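Local coordinates for uncharacterized protein BT_3980 with actin-like ATPase fold (Bacteroides thetaiotaomicron VPI-5482, PDB 3HRG) that is of unknown function but has an actin-like ATPase fold, which is consistent with, though no proof of, nucleotide-dependent activity, at residues A[163-168]-A[216-221]; A[170-175]-A[186-191]. All blocks are in the same frame, centred on the assembly; numbering follows the deposited sequence. Where two conformers were deposited one is given.

Contact 1: A[163-168]-A[216-221]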
loop_
_atom_site.group_PDB
_atom_site.type_symbol
_atom_site.label_atom_id
_atom_site.label_comp_id
_atom_site.label_asym_id
_atom_site.label_seq_id
_atom_site.Cartn_x
_atom_site.Cartn_y
_atom_site.Cartn_z
HETATM N N MSE A 163 3.217 13.806 -7.690
HETATM C CA MSE A 163 3.882 12.949 -6.731
HETATM C C MSE A 163 2.862 12.645 -5.640
HETATM O O MSE A 163 2.333 13.584 -5.013
HETATM C CB MSE A 163 5.096 13.658 -6.085
HETATM C CG MSE A 163 5.751 12.799 -5.027
HETATM SE SE MSE A 163 7.378 13.574 -4.271
HETATM C CE MSE A 163 8.474 13.564 -5.823
ATOM N N TYR A 164 2.580 11.368 -5.416
ATOM C CA TYR A 164 1.656 10.912 -4.355
ATOM C C TYR A 164 2.523 10.237 -3.309
ATOM O O TYR A 164 3.270 9.339 -3.640
ATOM C CB TYR A 164 0.592 9.939 -4.865
ATOM C CG TYR A 164 -0.338 10.576 -5.851
ATOM C CD1 TYR A 164 -1.486 11.232 -5.422
ATOM C CD2 TYR A 164 -0.069 10.546 -7.210
ATOM C CE1 TYR A 164 -2.346 11.845 -6.319
ATOM C CE2 TYR A 164 -0.947 11.163 -8.134
ATOM C CZ TYR A 164 -2.056 11.819 -7.677
ATOM O OH TYR A 164 -2.924 12.411 -8.563
ATOM N N ALA A 165 2.452 10.711 -2.065
ATOM C CA ALA A 165 3.227 10.183 -0.960
ATOM C C ALA A 165 2.291 9.651 0.113
ATOM O O ALA A 165 1.426 10.402 0.610
ATOM C CB ALA A 165 4.133 11.287 -0.386
ATOM N N SER A 166 2.444 8.364 0.436
ATOM C CA SER A 166 1.668 7.684 1.452
ATOM C C SER A 166 2.619 7.548 2.641
ATOM O O SER A 166 3.595 6.778 2.618
ATOM C CB SER A 166 1.202 6.334 0.983
ATOM O OG SER A 166 0.460 5.698 1.984
ATOM N N VAL A 167 2.330 8.295 3.682
ATOM C CA VAL A 167 3.181 8.336 4.849
ATOM C C VAL A 167 2.761 7.277 5.875
ATOM O O VAL A 167 1.587 7.190 6.246
ATOM C CB VAL A 167 3.116 9.730 5.466
ATOM C CG1 VAL A 167 3.998 9.805 6.708
ATOM C CG2 VAL A 167 3.508 10.775 4.424
ATOM N N ARG A 168 3.709 6.444 6.285
ATOM C CA ARG A 168 3.491 5.435 7.310
ATOM C C ARG A 168 4.386 5.813 8.487
ATOM O O ARG A 168 5.189 6.727 8.376
ATOM C CB ARG A 168 3.735 4.010 6.785
ATOM C CG ARG A 168 2.742 3.669 5.666
ATOM C CD ARG A 168 2.860 2.260 5.106
ATOM N NE ARG A 168 4.093 2.016 4.341
ATOM C CZ ARG A 168 5.185 1.401 4.790
ATOM N NH1 ARG A 168 5.267 0.921 6.031
ATOM N NH2 ARG A 168 6.225 1.254 3.971
ATOM N N LEU A 216 2.455 17.849 -5.287
ATOM C CA LEU A 216 2.703 16.868 -4.243
ATOM C C LEU A 216 1.383 16.674 -3.501
ATOM O O LEU A 216 0.784 17.664 -3.009
ATOM C CB LEU A 216 3.795 17.314 -3.262
ATOM C CG LEU A 216 3.943 16.462 -2.010
ATOM C CD1 LEU A 216 4.220 14.978 -2.395
ATOM C CD2 LEU A 216 5.029 17.042 -1.070
ATOM N N HIS A 217 0.944 15.425 -3.418
ATOM C CA HIS A 217 -0.274 15.011 -2.719
ATOM C C HIS A 217 0.116 14.044 -1.586
ATOM O O HIS A 217 0.762 13.023 -1.809
ATOM C CB HIS A 217 -1.259 14.381 -3.696
ATOM C CG HIS A 217 -1.746 15.323 -4.756
ATOM N ND1 HIS A 217 -3.004 15.873 -4.731
ATOM C CD2 HIS A 217 -1.141 15.817 -5.868
ATOM C CE1 HIS A 217 -3.161 16.673 -5.780
ATOM N NE2 HIS A 217 -2.044 16.659 -6.486
ATOM N N LEU A 218 -0.255 14.392 -0.366
ATOM C CA LEU A 218 0.110 13.619 0.818
ATOM C C LEU A 218 -1.077 12.927 1.466
ATOM O O LEU A 218 -2.187 13.481 1.512
ATOM C CB LEU A 218 0.727 14.568 1.857
ATOM C CG LEU A 218 2.016 15.279 1.486
ATOM C CD1 LEU A 218 2.310 16.406 2.463
ATOM C CD2 LEU A 218 3.150 14.282 1.437
ATOM N N THR A 219 -0.850 11.710 1.944
ATOM C CA THR A 219 -1.867 10.978 2.660
ATOM C C THR A 219 -1.204 10.095 3.718
ATOM O O THR A 219 0.006 9.859 3.659
ATOM C CB THR A 219 -2.771 10.159 1.710
ATOM O OG1 THR A 219 -3.882 9.655 2.472
ATOM C CG2 THR A 219 -2.030 9.033 1.053
ATOM N N GLY A 220 -1.982 9.631 4.701
ATOM C CA GLY A 220 -1.473 8.739 5.751
ATOM C C GLY A 220 -1.254 9.300 7.151
ATOM O O GLY A 220 -2.015 10.136 7.639
ATOM N N THR A 221 -0.200 8.819 7.803
ATOM C CA THR A 221 0.110 9.198 9.180
ATOM C C THR A 221 0.906 10.508 9.221
ATOM O O THR A 221 2.126 10.512 9.358
ATOM C CB THR A 221 0.888 8.061 9.857
ATOM O OG1 THR A 221 2.139 7.904 9.206
ATOM C CG2 THR A 221 0.119 6.729 9.765
#
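M163 O accepts from H217 N at the start of a parallel ladder between 163-168 and 216-221, whose strand axes come within 4.6 Å. Further along, A165 O and V167 O accept from T219 and T221, while A165 N and V167 N give to H217 O and T219 O; the straightest is V167 N to T219 O at 2.8 Å. The ladder ends differently: V167 O is met by T221 N from 41° above the carbonyl plane at 2.9 Å, and a weak bond from T221 OG1 to this V167 O, at 3.1 Å, is doubtful.

Apolar contacts lie on the face of A165. L216 CD1 reaches M163 CG at 3.7 Å, and A165 CB meets L218 CD2 at 3.6 Å. Helix 193-206 covers M163 and A165, helix 225-235 covers L216 and L218.

The other face carries Y164 and H217, with S166 and T219 further along. Y164 and H217 run side by side, both with CG anti to the carbonyl carbon (chi1 of Y164 -65°), their planes 28° apart but slid so that the rings barely overlap; H217 CB lies 3.6 Å from Y164 CD1. Y164 also stacks on F151, and H217 NE2 bonds to E215.

Parallel pairing of this kind, central to a five-stranded mixed sheet in order 3-2-1-4-5 with helices on both faces, is characteristic of the ribonuclease H-like core of actin-like ATPases.

Contact 2: A[170-175]-A[186-191]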
loop_
_atom_site.group_PDB
_atom_site.type_symbol
_atom_site.label_atom_id
_atom_site.label_comp_id
_atom_site.label_asym_id
_atom_site.label_seq_id
_atom_site.Cartn_x
_atom_site.Cartn_y
_atom_site.Cartn_z
ATOM N N ASP A 170 6.998 4.379 9.968
ATOM C CA ASP A 170 8.457 4.225 9.780
ATOM C C ASP A 170 8.942 4.318 8.315
ATOM O O ASP A 170 10.107 4.046 8.024
ATOM C CB ASP A 170 8.903 2.914 10.455
ATOM C CG ASP A 170 8.643 2.906 11.963
ATOM O OD1 ASP A 170 8.605 3.991 12.598
ATOM O OD2 ASP A 170 8.493 1.806 12.535
ATOM N N ALA A 171 8.075 4.771 7.408
ATOM C CA ALA A 171 8.442 4.895 6.021
ATOM C C ALA A 171 7.497 5.778 5.239
ATOM O O ALA A 171 6.361 5.996 5.650
ATOM C CB ALA A 171 8.492 3.501 5.357
ATOM N N ILE A 172 7.986 6.255 4.109
ATOM C CA ILE A 172 7.189 7.049 3.176
ATOM C C ILE A 172 7.252 6.304 1.816
ATOM O O ILE A 172 8.339 5.889 1.385
ATOM C CB ILE A 172 7.674 8.504 3.132
ATOM C CG1 ILE A 172 6.642 9.402 2.437
ATOM C CG2 ILE A 172 9.122 8.594 2.527
ATOM C CD1 ILE A 172 6.855 10.893 2.700
ATOM N N ASP A 173 6.085 6.026 1.237
ATOM C CA ASP A 173 5.945 5.343 -0.053
ATOM C C ASP A 173 5.653 6.444 -1.061
ATOM O O ASP A 173 4.710 7.236 -0.854
ATOM C CB ASP A 173 4.804 4.296 -0.011
ATOM C CG ASP A 173 4.981 3.242 1.093
ATOM O OD1 ASP A 173 6.127 2.956 1.482
ATOM O OD2 ASP A 173 3.954 2.700 1.611
ATOM N N ILE A 174 6.481 6.544 -2.100
ATOM C CA ILE A 174 6.378 7.610 -3.097
ATOM C C ILE A 174 6.057 7.032 -4.470
ATOM O O ILE A 174 6.749 6.119 -4.940
ATOM C CB ILE A 174 7.648 8.450 -3.146
ATOM C CG1 ILE A 174 7.967 9.035 -1.767
ATOM C CG2 ILE A 174 7.546 9.565 -4.217
ATOM C CD1 ILE A 174 9.251 9.845 -1.705
ATOM N N TYR A 175 5.029 7.601 -5.100
ATOM C CA TYR A 175 4.505 7.165 -6.402
ATOM C C TYR A 175 4.377 8.401 -7.290
ATOM O O TYR A 175 3.582 9.313 -6.999
ATOM C CB TYR A 175 3.155 6.487 -6.251
ATOM C CG TYR A 175 3.157 5.395 -5.205
ATOM C CD1 TYR A 175 3.636 4.119 -5.494
ATOM C CD2 TYR A 175 2.721 5.655 -3.911
ATOM C CE1 TYR A 175 3.649 3.093 -4.514
ATOM C CE2 TYR A 175 2.694 4.633 -2.924
ATOM C CZ TYR A 175 3.185 3.374 -3.236
ATOM O OH TYR A 175 3.208 2.391 -2.273
ATOM N N ASN A 186 8.819 3.926 -5.043
ATOM C CA ASN A 186 9.801 3.436 -4.066
ATOM C C ASN A 186 9.404 3.866 -2.659
ATOM O O ASN A 186 8.560 4.742 -2.469
ATOM C CB ASN A 186 11.240 3.885 -4.386
ATOM C CG ASN A 186 12.284 3.060 -3.630
ATOM O OD1 ASN A 186 12.080 1.883 -3.399
ATOM N ND2 ASN A 186 13.382 3.679 -3.233
ATOM N N SER A 187 9.988 3.189 -1.689
ATOM C CA SER A 187 9.725 3.458 -0.304
ATOM C C SER A 187 11.039 3.732 0.406
ATOM O O SER A 187 12.054 3.083 0.099
ATOM C CB SER A 187 9.023 2.292 0.323
ATOM O OG SER A 187 8.705 2.556 1.676
ATOM N N PHE A 188 11.009 4.673 1.347
ATOM C CA PHE A 188 12.199 5.067 2.095
ATOM C C PHE A 188 11.915 5.054 3.585
ATOM O O PHE A 188 10.891 5.598 4.062
ATOM C CB PHE A 188 12.647 6.472 1.676
ATOM C CG PHE A 188 12.814 6.655 0.184
ATOM C CD1 PHE A 188 11.717 6.947 -0.626
ATOM C CD2 PHE A 188 14.073 6.545 -0.414
ATOM C CE1 PHE A 188 11.864 7.125 -2.026
ATOM C CE2 PHE A 188 14.230 6.719 -1.807
ATOM C CZ PHE A 188 13.121 7.010 -2.612
ATOM N N GLU A 189 12.847 4.470 4.326
ATOM C CA GLU A 189 12.743 4.380 5.759
ATOM C C GLU A 189 12.942 5.778 6.333
ATOM O O GLU A 189 13.926 6.466 6.010
ATOM C CB GLU A 189 13.797 3.442 6.318
ATOM C CG GLU A 189 13.650 3.175 7.810
ATOM C CD GLU A 189 14.545 2.060 8.329
ATOM O OE1 GLU A 189 15.239 1.375 7.530
ATOM O OE2 GLU A 189 14.539 1.869 9.557
ATOM N N CYS A 190 11.980 6.213 7.134
ATOM C CA CYS A 190 12.054 7.492 7.780
ATOM C C CYS A 190 10.950 7.542 8.810
ATOM O O CYS A 190 9.856 7.019 8.587
ATOM C CB CYS A 190 11.986 8.676 6.812
ATOM S SG CYS A 190 10.771 8.759 5.597
HETATM N N MSE A 191 11.324 8.143 9.943
HETATM C CA MSE A 191 10.548 8.240 11.167
HETATM C C MSE A 191 10.050 9.660 11.503
HETATM O O MSE A 191 9.041 9.821 12.212
HETATM C CB MSE A 191 11.464 7.867 12.358
HETATM C CG MSE A 191 12.677 6.841 12.193
HETATM SE SE MSE A 191 12.497 4.864 12.050
HETATM C CE MSE A 191 11.900 4.737 10.228
#
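I172 and F188 exchange two backbone hydrogen bonds in the antiparallel beta hairpin of strands 171-178 and 181-189, the latter an outermost strand of its sheet. I174 and N186 form a second such pair, in which I174 N meets N186 O at 2.8 Å.

Packing is tight on the face turned to helix 193-206. I174 CD1 touches F188 CE1 at 3.8 Å, the two side chains crossing at about a right angle, and I172 CG2 lies 3.5 Å from C190 SG. I172 directs CG1 away from its own backbone N (chi1 -166°), and its CD1 packs against V167, leaving the CG2 branch to meet the sulfur. Y199 stacks on the F188 ring.

Toward D170 the contact is looser and more open to solvent. E189 and M191 are exposed, and C190 N reaches D170 O at 3.0 Å from 54° above the carbonyl plane, although the geometry here is uncertain.

On the remaining face, beside A171, R168 faces both oxygens of the buried D173 carboxylate: its NE makes a salt bridge with OD2, and R168 NH2 lies 3.0 Å from D173 OD1. The hydroxyl S187 OG also donates to D173 OD1, at 2.6 Å and nearly in line with the C-O bond.

From the N terminus, the chain enters this sheet along strand 162-167, turns at once into strand 171-178 and returns along 181-189, where contact 2 closes the short hairpin. It then passes through helix 193-206 and comes back as strand 215-220 beside 162-167, so contact 1 closes the longer loop, with contact 2 lying wholly within it. Strands 162-167 and 171-178 are neighbours, placing the contacts side by side with centres about 9 Å apart. Between them Y164 N probably bonds to Y175 O at 2.8 Å, tying the hairpin to the parallel part of the sheet.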